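Local coordinates for calcium uptake protein 2, mitochondrial (Homo sapiens, PDB 6LB7), which probably regulates calcium entry into mitochondria as an EF-hand protein of the calcium uptake family, partnering the calcium uniporter, at residues B[297-301]-B[302-306]; B[69-72]-B[73-77]. One frame throughout, in Å; residues are numbered along the deposited sequence.

From the N terminus, contact 2 comes first: in residues 69-77 a type I turn leads from the loop after helix 53-60 into the short helix 72-76, whose aromatic side packs against helices 30-38, 157-163 and 173-196. More than two hundred residues later, contact 1 closes the loop of residues 297-306 between helices 288-298 and 308-320, against helices 204-211 and 220-230. Each contact is local and is complete within one unbroken run of residues, so the two stand in series, neither nested nor crossing. The centres of contact 1 and contact 2 are about 40 Å apart, on opposite sides of the chain's centre, and the nearest atoms of contact 1 and contact 2 remain about 24 Å apart.

Contact 1. Residues B[297-301]-B[302-306]; sequences IFDLD and GDECL
The carboxylate of Asp299 gathers backbone N-H groups of the residues that follow, chiefly those of Gly302 and Glu304. Asp299 OD1 accepts from Gly302 N at 3.1 Å, the donor standing 43° out of the carboxylate plane, and more weakly from Asp301 N; Asp299 OD2 takes a short but poorly aligned, weak bond from Glu304 N at 2.8 Å. A chi1 of 172° swings the carboxylate toward the amides of the turn, where both oxygens find donors. Replacing this aspartate by an alanine removes both oxygens and would probably leave the amides of Gly302 and Glu304 without this acceptor, and the turn freer to change shape.

Asp299 OD1 and Cys305 O, two acceptors, face each other at 3.1 Å without a hydrogen bond, as might be expected of oxygens arranged round a cation. A water molecule helps join the two ends of the loop, donating to Cys305 O at 2.6 Å and accepting from Leu300 N at 3.2 Å.

Apolar contact is confined to the base, where Leu306 CD1 meets Phe298 CB at 3.7 Å. The Phe298 ring leads off into the core, meeting Tyr223 and Phe311. At the apex, Gly302 has a positive phi at which a CB would collide with the Asp301 carbonyl oxygen.

The calcium ion seen in the crystal is bound in another loop, at Asp109, Asp111, Asn113, Met115 and Glu120. By its sequence, with Asp299, Asp301 and Asp303 alternating, and its flanking helices 288-298 and 308-320, this segment nevertheless resembles an EF-hand loop, with Asp299 and Cys305 at positions 1 and 7.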
loop_
_atom_site.group_PDB
_atom_site.type_symbol
_atom_site.label_atom_id
_atom_site.label_comp_id
_atom_site.label_asym_id
_atom_site.label_seq_id
_atom_site.Cartn_x
_atom_site.Cartn_y
_atom_site.Cartn_z
ATOM N N ILE B 297 11.619 4.380 26.665
ATOM C CA ILE B 297 10.180 4.620 26.821
ATOM C C ILE B 297 9.370 3.343 26.602
ATOM O O ILE B 297 8.388 3.086 27.313
ATOM C CB ILE B 297 9.701 5.727 25.861
ATOM C CG1 ILE B 297 10.403 7.071 26.138
ATOM C CG2 ILE B 297 8.180 5.891 25.950
ATOM C CD1 ILE B 297 10.092 8.128 25.056
ATOM N N PHE B 298 9.725 2.551 25.587
ATOM C CA PHE B 298 8.880 1.447 25.153
ATOM C C PHE B 298 9.488 0.068 25.428
ATOM O O PHE B 298 8.971 -0.929 24.928
ATOM C CB PHE B 298 8.546 1.596 23.662
ATOM C CG PHE B 298 7.760 2.853 23.331
ATOM C CD1 PHE B 298 8.408 3.983 22.842
ATOM C CD2 PHE B 298 6.380 2.894 23.497
ATOM C CE1 PHE B 298 7.704 5.139 22.531
ATOM C CE2 PHE B 298 5.661 4.051 23.187
ATOM C CZ PHE B 298 6.324 5.170 22.700
ATOM N N ASP B 299 10.568 -0.027 26.203
ATOM C CA ASP B 299 10.945 -1.337 26.751
ATOM C C ASP B 299 10.137 -1.497 28.027
ATOM O O ASP B 299 10.508 -1.004 29.093
ATOM C CB ASP B 299 12.444 -1.458 27.001
ATOM C CG ASP B 299 12.816 -2.748 27.762
ATOM O OD1 ASP B 299 11.963 -3.645 27.912
ATOM O OD2 ASP B 299 13.975 -2.875 28.197
ATOM N N LEU B 300 8.992 -2.166 27.894
ATOM C CA LEU B 300 7.996 -2.243 28.951
ATOM C C LEU B 300 8.150 -3.474 29.839
ATOM O O LEU B 300 7.472 -3.553 30.870
ATOM C CB LEU B 300 6.584 -2.229 28.350
ATOM C CG LEU B 300 6.205 -0.996 27.518
ATOM C CD1 LEU B 300 4.726 -1.018 27.178
ATOM C CD2 LEU B 300 6.576 0.312 28.205
ATOM N N ASP B 301 9.017 -4.425 29.472
ATOM C CA ASP B 301 9.202 -5.652 30.237
ATOM C C ASP B 301 10.510 -5.694 31.008
ATOM O O ASP B 301 10.664 -6.553 31.881
ATOM C CB ASP B 301 9.129 -6.881 29.315
ATOM C CG ASP B 301 7.769 -7.049 28.683
ATOM O OD1 ASP B 301 6.783 -6.570 29.283
ATOM O OD2 ASP B 301 7.681 -7.652 27.591
ATOM N N GLY B 302 11.447 -4.796 30.718
ATOM C CA GLY B 302 12.712 -4.758 31.413
ATOM C C GLY B 302 13.779 -5.682 30.868
ATOM O O GLY B 302 14.862 -5.767 31.461
ATOM N N ASP B 303 13.518 -6.375 29.762
ATOM C CA ASP B 303 14.487 -7.292 29.183
ATOM C C ASP B 303 15.130 -6.738 27.919
ATOM O O ASP B 303 15.644 -7.510 27.100
ATOM C CB ASP B 303 13.828 -8.641 28.896
ATOM C CG ASP B 303 14.815 -9.785 28.970
ATOM O OD1 ASP B 303 15.836 -9.637 29.678
ATOM O OD2 ASP B 303 14.592 -10.819 28.299
ATOM N N GLU B 304 15.089 -5.417 27.735
ATOM C CA GLU B 304 15.704 -4.754 26.586
ATOM C C GLU B 304 15.121 -5.226 25.256
ATOM O O GLU B 304 15.805 -5.197 24.225
ATOM C CB GLU B 304 17.224 -4.926 26.601
ATOM C CG GLU B 304 17.896 -4.232 27.767
ATOM C CD GLU B 304 19.375 -4.501 27.803
ATOM O OE1 GLU B 304 19.772 -5.666 27.571
ATOM O OE2 GLU B 304 20.142 -3.547 28.055
ATOM N N CYS B 305 13.862 -5.664 25.263
ATOM C CA CYS B 305 13.097 -5.864 24.037
ATOM C C CYS B 305 12.052 -4.763 23.907
ATOM O O CYS B 305 11.471 -4.323 24.903
ATOM C CB CYS B 305 12.426 -7.239 24.014
ATOM S SG CYS B 305 13.625 -8.596 24.148
ATOM N N LEU B 306 11.822 -4.314 22.680
ATOM C CA LEU B 306 10.914 -3.202 22.446
ATOM C C LEU B 306 9.481 -3.710 22.378
ATOM O O LEU B 306 9.188 -4.682 21.673
ATOM C CB LEU B 306 11.278 -2.486 21.144
ATOM C CG LEU B 306 10.644 -1.100 20.987
ATOM C CD1 LEU B 306 11.345 -0.113 21.895
ATOM C CD2 LEU B 306 10.673 -0.619 19.557
HETATM O O HOH W 1 9.192 -4.862 26.138
#

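Contact 2. Residues B[69-72]-B[73-77]; sequences GSTF and FRDLG
Phe72 and Phe73, neighbours in sequence, meet edge-to-face at the buried start of helix 72-76. The rings stand at 89° with centroids 5.2 Å apart, and Phe72 CD2 lies over the face of Phe73, displaced toward its rim. One turn on, Leu76 CD1 sits over a face of the Phe72 ring, 3.9 Å from its centroid, in a CH-pi contact. The Phe72 ring therefore meets Leu76 on a face and Phe73 at its edge, while Arg161 (cation-pi) and Phe179 (edge-to-face) also meet it.

These residues open the short helix, which a type I turn from Gly69 to Phe72 leads into, with Thr71 at the N-cap position. The first helical bond runs from Asp75 N to Thr71 O (2.7 Å), followed by Leu76 N to Phe72 O (3.3 Å). Gly77, with its positive phi, leaves the helix after a single turn.

The polar side is more exposed and held by separate bonds instead of close packing. Thr71 makes no side-chain capping bond; its hydroxyl OG1, set between the backbone N and the carbonyl carbon (chi1 66°), donates to Asp75 OD1 at 2.7 Å from above the carboxylate plane. Asp75 OD1 also accepts from Gly67 N. Arg74 bends at chi3 (-65°) and brings NH2 back to Ser70 O at 2.8 Å, the oxygen lying at the guanidinium edge in its plane, while NE and NH2 form salt bridges with Glu186 and Glu189 of helix 173-196, respectively.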
loop_
_atom_site.group_PDB
_atom_site.type_symbol
_atom_site.label_atom_id
_atom_site.label_comp_id
_atom_site.label_asym_id
_atom_site.label_seq_id
_atom_site.Cartn_x
_atom_site.Cartn_y
_atom_site.Cartn_z
ATOM N N GLY B 69 11.428 28.920 0.503
ATOM C CA GLY B 69 12.017 27.733 1.081
ATOM C C GLY B 69 11.192 27.193 2.231
ATOM O O GLY B 69 9.959 27.218 2.174
ATOM N N SER B 70 11.858 26.738 3.290
ATOM C CA SER B 70 11.184 26.132 4.429
ATOM C C SER B 70 10.626 27.143 5.432
ATOM O O SER B 70 10.247 26.741 6.533
ATOM C CB SER B 70 12.140 25.179 5.147
ATOM O OG SER B 70 13.263 25.878 5.639
ATOM N N THR B 71 10.555 28.434 5.109
ATOM C CA THR B 71 9.883 29.380 5.990
ATOM C C THR B 71 8.682 30.022 5.325
ATOM O O THR B 71 8.162 31.018 5.846
ATOM C CB THR B 71 10.838 30.468 6.478
ATOM O OG1 THR B 71 11.244 31.283 5.363
ATOM C CG2 THR B 71 12.055 29.827 7.141
ATOM N N PHE B 72 8.206 29.450 4.218
ATOM C CA PHE B 72 7.094 30.030 3.471
ATOM C C PHE B 72 5.870 30.285 4.351
ATOM O O PHE B 72 5.284 31.368 4.311
ATOM C CB PHE B 72 6.734 29.098 2.303
ATOM C CG PHE B 72 5.560 29.561 1.474
ATOM C CD1 PHE B 72 5.707 30.593 0.551
ATOM C CD2 PHE B 72 4.316 28.949 1.599
ATOM C CE1 PHE B 72 4.638 31.010 -0.225
ATOM C CE2 PHE B 72 3.248 29.367 0.822
ATOM C CZ PHE B 72 3.414 30.392 -0.099
ATOM N N PHE B 73 5.425 29.277 5.117
ATOM C CA PHE B 73 4.205 29.506 5.900
ATOM C C PHE B 73 4.482 30.421 7.093
ATOM O O PHE B 73 3.658 31.280 7.417
ATOM C CB PHE B 73 3.570 28.176 6.351
ATOM C CG PHE B 73 2.989 27.366 5.210
ATOM C CD1 PHE B 73 1.660 27.521 4.824
ATOM C CD2 PHE B 73 3.791 26.490 4.486
ATOM C CE1 PHE B 73 1.139 26.800 3.747
ATOM C CE2 PHE B 73 3.279 25.763 3.415
ATOM C CZ PHE B 73 1.953 25.918 3.040
ATOM N N ARG B 74 5.636 30.250 7.759
ATOM C CA ARG B 74 5.962 31.102 8.913
ATOM C C ARG B 74 6.173 32.552 8.501
ATOM O O ARG B 74 5.810 33.456 9.254
ATOM C CB ARG B 74 7.210 30.575 9.651
ATOM C CG ARG B 74 6.896 29.381 10.579
ATOM C CD ARG B 74 8.169 28.679 11.129
ATOM N NE ARG B 74 8.972 28.043 10.080
ATOM C CZ ARG B 74 10.158 27.484 10.278
ATOM N NH1 ARG B 74 10.687 27.461 11.500
ATOM N NH2 ARG B 74 10.821 26.940 9.259
ATOM N N ASP B 75 6.749 32.801 7.314
ATOM C CA ASP B 75 6.890 34.178 6.843
ATOM C C ASP B 75 5.533 34.828 6.585
ATOM O O ASP B 75 5.319 35.987 6.952
ATOM C CB ASP B 75 7.753 34.228 5.583
ATOM C CG ASP B 75 9.187 33.849 5.852
ATOM O OD1 ASP B 75 9.905 33.529 4.893
ATOM O OD2 ASP B 75 9.597 33.827 7.032
ATOM N N LEU B 76 4.605 34.108 5.950
ATOM C CA LEU B 76 3.289 34.682 5.671
ATOM C C LEU B 76 2.506 34.981 6.942
ATOM O O LEU B 76 1.822 36.005 7.029
ATOM C CB LEU B 76 2.479 33.739 4.787
ATOM C CG LEU B 76 2.951 33.644 3.340
ATOM C CD1 LEU B 76 2.227 32.490 2.643
ATOM C CD2 LEU B 76 2.691 34.974 2.648
ATOM N N GLY B 77 2.543 34.088 7.913
ATOM C CA GLY B 77 1.780 34.343 9.130
ATOM C C GLY B 77 0.298 34.449 8.837
ATOM O O GLY B 77 -0.297 33.549 8.232
#